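PDB 3TM8: HD-GYP domain-containing protein from Bdellovibrio bacteriovorus, which belongs to the HD-GYP class of cyclic-di-GMP phosphodiesterases, carries a two-iron centre and probably acts in bacterial signalling. Local coordinates for residues Y42-L53 with R66-I77. Residues are numbered along the deposited sequence; the frame is centred on the assembly and turned at random.
Sequences YVKINDKMILYL and RLKDKKLRKMYI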
loop_
_atom_site.group_PDB
_atom_site.type_symbol
_atom_site.label_atom_id
_atom_site.label_comp_id
_atom_site.label_asym_id
_atom_site.label_seq_id
_atom_site.Cartn_x
_atom_site.Cartn_y
_atom_site.Cartn_z
ATOM N N TYR A 42 11.968 -20.104 -4.259
ATOM C CA TYR A 42 12.501 -20.671 -3.037
ATOM C C TYR A 42 12.214 -19.763 -1.853
ATOM O O TYR A 42 12.211 -18.536 -1.983
ATOM C CB TYR A 42 14.016 -20.844 -3.177
ATOM C CG TYR A 42 14.413 -21.752 -4.324
ATOM C CD1 TYR A 42 14.775 -23.074 -4.095
ATOM C CD2 TYR A 42 14.400 -21.293 -5.639
ATOM C CE1 TYR A 42 15.124 -23.908 -5.142
ATOM C CE2 TYR A 42 14.742 -22.120 -6.694
ATOM C CZ TYR A 42 15.104 -23.424 -6.443
ATOM O OH TYR A 42 15.446 -24.231 -7.503
ATOM N N VAL A 43 11.960 -20.378 -0.701
ATOM C CA VAL A 43 11.816 -19.666 0.561
ATOM C C VAL A 43 13.087 -19.909 1.372
ATOM O O VAL A 43 13.580 -21.038 1.451
ATOM C CB VAL A 43 10.585 -20.179 1.356
ATOM C CG1 VAL A 43 10.534 -19.548 2.743
ATOM C CG2 VAL A 43 9.294 -19.902 0.594
ATOM N N LYS A 44 13.621 -18.854 1.972
ATOM C CA LYS A 44 14.823 -18.990 2.782
ATOM C C LYS A 44 14.462 -19.458 4.186
ATOM O O LYS A 44 13.715 -18.791 4.891
ATOM C CB LYS A 44 15.572 -17.657 2.833
ATOM C CG LYS A 44 16.929 -17.737 3.519
ATOM C CD LYS A 44 17.693 -16.418 3.382
ATOM C CE LYS A 44 17.070 -15.313 4.221
ATOM N NZ LYS A 44 17.344 -15.490 5.679
ATOM N N ILE A 45 14.977 -20.622 4.577
ATOM C CA ILE A 45 14.780 -21.123 5.930
ATOM C C ILE A 45 16.133 -21.500 6.507
ATOM O O ILE A 45 16.884 -22.256 5.898
ATOM C CB ILE A 45 13.850 -22.343 5.955
ATOM C CG1 ILE A 45 12.482 -21.960 5.390
ATOM C CG2 ILE A 45 13.722 -22.882 7.373
ATOM C CD1 ILE A 45 11.445 -23.019 5.569
ATOM N N ASN A 46 16.448 -20.953 7.678
ATOM C CA ASN A 46 17.763 -21.161 8.274
ATOM C C ASN A 46 18.879 -20.896 7.261
ATOM O O ASN A 46 19.858 -21.642 7.178
ATOM C CB ASN A 46 17.874 -22.565 8.867
ATOM C CG ASN A 46 16.812 -22.834 9.907
ATOM O OD1 ASN A 46 16.283 -21.906 10.517
ATOM N ND2 ASN A 46 16.493 -24.103 10.119
ATOM N N ASP A 47 18.701 -19.824 6.491
ATOM C CA ASP A 47 19.654 -19.374 5.471
ATOM C C ASP A 47 19.941 -20.360 4.329
ATOM O O ASP A 47 20.969 -20.252 3.661
ATOM C CB ASP A 47 20.956 -18.873 6.109
ATOM C CG ASP A 47 20.792 -17.513 6.777
ATOM O OD1 ASP A 47 19.863 -16.759 6.407
ATOM O OD2 ASP A 47 21.596 -17.190 7.672
ATOM N N LYS A 48 19.026 -21.297 4.097
ATOM C CA LYS A 48 19.099 -22.180 2.938
ATOM C C LYS A 48 17.909 -21.905 2.039
ATOM O O LYS A 48 16.832 -21.571 2.533
ATOM C CB LYS A 48 19.065 -23.644 3.387
ATOM C CG LYS A 48 20.178 -24.034 4.351
ATOM C CD LYS A 48 20.130 -25.514 4.679
ATOM C CE LYS A 48 21.323 -25.912 5.534
ATOM N NZ LYS A 48 21.286 -27.345 5.909
ATOM N N MET A 49 18.098 -22.084 0.733
ATOM C CA MET A 49 17.038 -21.831 -0.238
ATOM C C MET A 49 16.223 -23.094 -0.443
ATOM O O MET A 49 16.699 -24.066 -1.026
ATOM C CB MET A 49 17.626 -21.361 -1.569
ATOM C CG MET A 49 18.420 -20.088 -1.439
ATOM S SD MET A 49 17.379 -18.731 -0.861
ATOM C CE MET A 49 18.539 -17.364 -0.896
ATOM N N ILE A 50 14.993 -23.083 0.046
ATOM C CA ILE A 50 14.153 -24.266 0.027
ATOM C C ILE A 50 13.079 -24.143 -1.047
ATOM O O ILE A 50 12.281 -23.204 -1.041
ATOM C CB ILE A 50 13.467 -24.469 1.390
ATOM C CG1 ILE A 50 14.478 -24.335 2.537
ATOM C CG2 ILE A 50 12.762 -25.804 1.415
ATOM C CD1 ILE A 50 15.668 -25.260 2.449
ATOM N N LEU A 51 13.060 -25.088 -1.977
ATOM C CA LEU A 51 12.088 -25.053 -3.066
ATOM C C LEU A 51 10.663 -25.031 -2.519
ATOM O O LEU A 51 10.302 -25.866 -1.688
ATOM C CB LEU A 51 12.280 -26.270 -3.968
ATOM C CG LEU A 51 11.345 -26.426 -5.162
ATOM C CD1 LEU A 51 11.512 -25.262 -6.112
ATOM C CD2 LEU A 51 11.646 -27.750 -5.871
ATOM N N TYR A 52 9.859 -24.077 -2.988
ATOM C CA TYR A 52 8.493 -23.920 -2.509
ATOM C C TYR A 52 7.487 -23.828 -3.666
ATOM O O TYR A 52 6.432 -24.460 -3.623
ATOM C CB TYR A 52 8.386 -22.698 -1.587
ATOM C CG TYR A 52 7.017 -22.519 -0.975
ATOM C CD1 TYR A 52 6.437 -23.527 -0.216
ATOM C CD2 TYR A 52 6.312 -21.334 -1.134
ATOM C CE1 TYR A 52 5.181 -23.364 0.347
ATOM C CE2 TYR A 52 5.066 -21.166 -0.576
ATOM C CZ TYR A 52 4.502 -22.177 0.167
ATOM O OH TYR A 52 3.256 -22.026 0.736
ATOM N N LEU A 53 7.810 -23.035 -4.688
ATOM C CA LEU A 53 6.967 -22.934 -5.875
ATOM C C LEU A 53 7.680 -23.572 -7.056
ATOM O O LEU A 53 8.873 -23.355 -7.269
ATOM C CB LEU A 53 6.648 -21.470 -6.189
ATOM C CG LEU A 53 6.136 -20.640 -5.008
ATOM C CD1 LEU A 53 5.913 -19.194 -5.440
ATOM C CD2 LEU A 53 4.864 -21.230 -4.416
ATOM N N ARG A 66 -1.436 -20.025 -0.835
ATOM C CA ARG A 66 -0.075 -20.534 -0.711
ATOM C C ARG A 66 0.927 -19.431 -0.363
ATOM O O ARG A 66 2.033 -19.713 0.098
ATOM C CB ARG A 66 0.362 -21.220 -2.009
ATOM C CG ARG A 66 -0.543 -22.349 -2.480
ATOM C CD ARG A 66 0.058 -23.041 -3.694
ATOM N NE ARG A 66 1.290 -23.746 -3.345
ATOM C CZ ARG A 66 2.276 -24.016 -4.193
ATOM N NH1 ARG A 66 2.197 -23.638 -5.463
ATOM N NH2 ARG A 66 3.351 -24.665 -3.765
ATOM N N LEU A 67 0.546 -18.178 -0.604
ATOM C CA LEU A 67 1.438 -17.049 -0.377
ATOM C C LEU A 67 0.936 -16.122 0.728
ATOM O O LEU A 67 1.544 -15.086 0.981
ATOM C CB LEU A 67 1.626 -16.253 -1.673
ATOM C CG LEU A 67 2.228 -17.083 -2.808
ATOM C CD1 LEU A 67 2.322 -16.267 -4.099
ATOM C CD2 LEU A 67 3.592 -17.638 -2.402
ATOM N N LYS A 68 -0.166 -16.502 1.369
ATOM C CA LYS A 68 -0.797 -15.676 2.399
ATOM C C LYS A 68 -0.560 -16.211 3.810
ATOM O O LYS A 68 -0.373 -17.408 4.006
ATOM C CB LYS A 68 -2.304 -15.576 2.136
ATOM C CG LYS A 68 -2.661 -14.739 0.912
ATOM C CD LYS A 68 -4.130 -14.856 0.530
ATOM C CE LYS A 68 -5.048 -14.296 1.603
ATOM N NZ LYS A 68 -5.389 -15.298 2.652
ATOM N N ASP A 69 -0.583 -15.312 4.790
ATOM C CA ASP A 69 -0.504 -15.685 6.206
ATOM C C ASP A 69 0.827 -16.320 6.595
ATOM O O ASP A 69 0.912 -17.014 7.611
ATOM C CB ASP A 69 -1.640 -16.644 6.587
ATOM C CG ASP A 69 -3.000 -16.061 6.338
ATOM O OD1 ASP A 69 -3.393 -15.143 7.089
ATOM O OD2 ASP A 69 -3.677 -16.523 5.396
ATOM N N LYS A 70 1.862 -16.066 5.802
ATOM C CA LYS A 70 3.152 -16.717 5.999
ATOM C C LYS A 70 4.279 -15.699 6.173
ATOM O O LYS A 70 5.448 -16.063 6.191
ATOM C CB LYS A 70 3.428 -17.643 4.815
ATOM C CG LYS A 70 2.452 -18.835 4.750
ATOM C CD LYS A 70 2.271 -19.324 3.324
ATOM C CE LYS A 70 1.274 -20.466 3.209
ATOM N NZ LYS A 70 -0.053 -20.220 3.840
ATOM N N LYS A 71 3.912 -14.425 6.315
ATOM C CA LYS A 71 4.880 -13.337 6.472
ATOM C C LYS A 71 5.935 -13.332 5.366
ATOM O O LYS A 71 7.090 -12.967 5.592
ATOM C CB LYS A 71 5.546 -13.384 7.854
ATOM C CG LYS A 71 4.576 -13.299 9.021
ATOM C CD LYS A 71 5.275 -13.606 10.337
ATOM C CE LYS A 71 4.278 -13.865 11.458
ATOM N NZ LYS A 71 4.954 -14.190 12.750
ATOM N N LEU A 72 5.532 -13.726 4.163
ATOM C CA LEU A 72 6.445 -13.764 3.033
ATOM C C LEU A 72 6.658 -12.355 2.493
ATOM O O LEU A 72 5.705 -11.613 2.236
ATOM C CB LEU A 72 5.906 -14.677 1.939
ATOM C CG LEU A 72 5.938 -16.162 2.297
ATOM C CD1 LEU A 72 5.075 -16.946 1.317
ATOM C CD2 LEU A 72 7.373 -16.684 2.315
ATOM N N ARG A 73 7.916 -11.976 2.357
ATOM C CA ARG A 73 8.266 -10.683 1.796
ATOM C C ARG A 73 9.125 -10.902 0.553
ATOM O O ARG A 73 8.736 -10.519 -0.545
ATOM C CB ARG A 73 9.028 -9.841 2.816
ATOM C CG ARG A 73 8.292 -9.630 4.123
ATOM C CD ARG A 73 9.136 -8.817 5.091
ATOM N NE ARG A 73 8.572 -8.821 6.435
ATOM C CZ ARG A 73 9.269 -8.567 7.539
ATOM N NH1 ARG A 73 10.568 -8.289 7.463
ATOM N NH2 ARG A 73 8.668 -8.599 8.719
ATOM N N LYS A 74 10.295 -11.514 0.728
ATOM C CA LYS A 74 11.157 -11.867 -0.391
ATOM C C LYS A 74 11.212 -13.372 -0.539
ATOM O O LYS A 74 11.260 -14.115 0.451
ATOM C CB LYS A 74 12.590 -11.364 -0.182
ATOM C CG LYS A 74 12.753 -9.864 -0.038
ATOM C CD LYS A 74 12.705 -9.158 -1.371
ATOM C CE LYS A 74 13.076 -7.694 -1.200
ATOM N NZ LYS A 74 12.301 -7.085 -0.084
ATOM N N MET A 75 11.216 -13.816 -1.790
ATOM C CA MET A 75 11.553 -15.184 -2.126
ATOM C C MET A 75 12.698 -15.107 -3.114
ATOM O O MET A 75 13.172 -14.013 -3.430
ATOM C CB MET A 75 10.353 -15.929 -2.701
ATOM C CG MET A 75 9.354 -16.358 -1.629
ATOM S SD MET A 75 7.910 -17.206 -2.288
ATOM C CE MET A 75 8.652 -18.734 -2.851
ATOM N N TYR A 76 13.155 -16.262 -3.587
ATOM C CA TYR A 76 14.374 -16.321 -4.369
ATOM C C TYR A 76 14.156 -17.181 -5.596
ATOM O O TYR A 76 13.388 -18.149 -5.565
ATOM C CB TYR A 76 15.530 -16.854 -3.495
ATOM C CG TYR A 76 15.700 -15.937 -2.315
ATOM C CD1 TYR A 76 16.506 -14.810 -2.405
ATOM C CD2 TYR A 76 14.969 -16.128 -1.151
ATOM C CE1 TYR A 76 16.623 -13.927 -1.345
ATOM C CE2 TYR A 76 15.075 -15.242 -0.081
ATOM C CZ TYR A 76 15.901 -14.142 -0.187
ATOM O OH TYR A 76 16.004 -13.250 0.862
ATOM N N ILE A 77 14.819 -16.812 -6.686
ATOM C CA ILE A 77 14.778 -17.605 -7.907
ATOM C C ILE A 77 16.209 -17.845 -8.347
ATOM O O ILE A 77 17.123 -17.110 -7.962
ATOM C CB ILE A 77 13.983 -16.894 -9.035
ATOM C CG1 ILE A 77 14.676 -15.593 -9.453
ATOM C CG2 ILE A 77 12.540 -16.671 -8.601
ATOM C CD1 ILE A 77 14.024 -14.852 -10.642
HETATM O O HOH W 1 12.110 -16.392 1.764
#
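Tyr76 offers one ring face to the methyl of Met49, whose CE stands 3.6 Å from the ring centroid in a CH-pi contact. The thioether sulfur lies obliquely, a Met-aromatic contact; the bend at chi2 of Met49 (-62°) turns SD in beside the ring, from where CE reaches over its face. Lys44 reaches the same ring obliquely through CB, while its amine turns off to a salt bridge with Asp47. Over one face of the Tyr42 ring, toward the rim, lies Leu51 CD1; Tyr76 O sits at the edge in the ring plane, and Tyr23 meets the ring edge-to-face. The Tyr52 ring is used at its edge: Met75 CE and Arg66 O lie in its plane. With CG anti to the backbone N (chi1 -176°), its side chain runs out until OH donates to Arg66 O at 2.7 Å, on a lone pair, and Lys70 comes in across it at about a right angle, setting CE against the hydroxyl. One face of the Arg66 guanidinium receives Leu53 CD2, 3.5 Å above the plane, while NH1 pairs with Asp57. Met75 CE also touches Val43 CG2 at 3.7 Å and Leu53 CD1 at 3.8 Å.

The backbones meet in a single antiparallel hydrogen-bonded pair: Tyr42 N donates to Tyr76 O (2.7 Å) and Tyr76 N to Tyr42 O (2.9 Å). The axes of strands 42-45 and 74-77 cross, their N-to-C directions 117° apart; two residues on along the hairpin strand, and two back along the other, a water takes over, accepting from Lys44 N and donating to Lys74 O. The 41-45/48-53 hairpin, with its type I' turn and a classic bulge where Tyr52 and Leu53 face Ala41, packs across strand 74-78, which pairs with strand 23-27 and precedes helix 82-97.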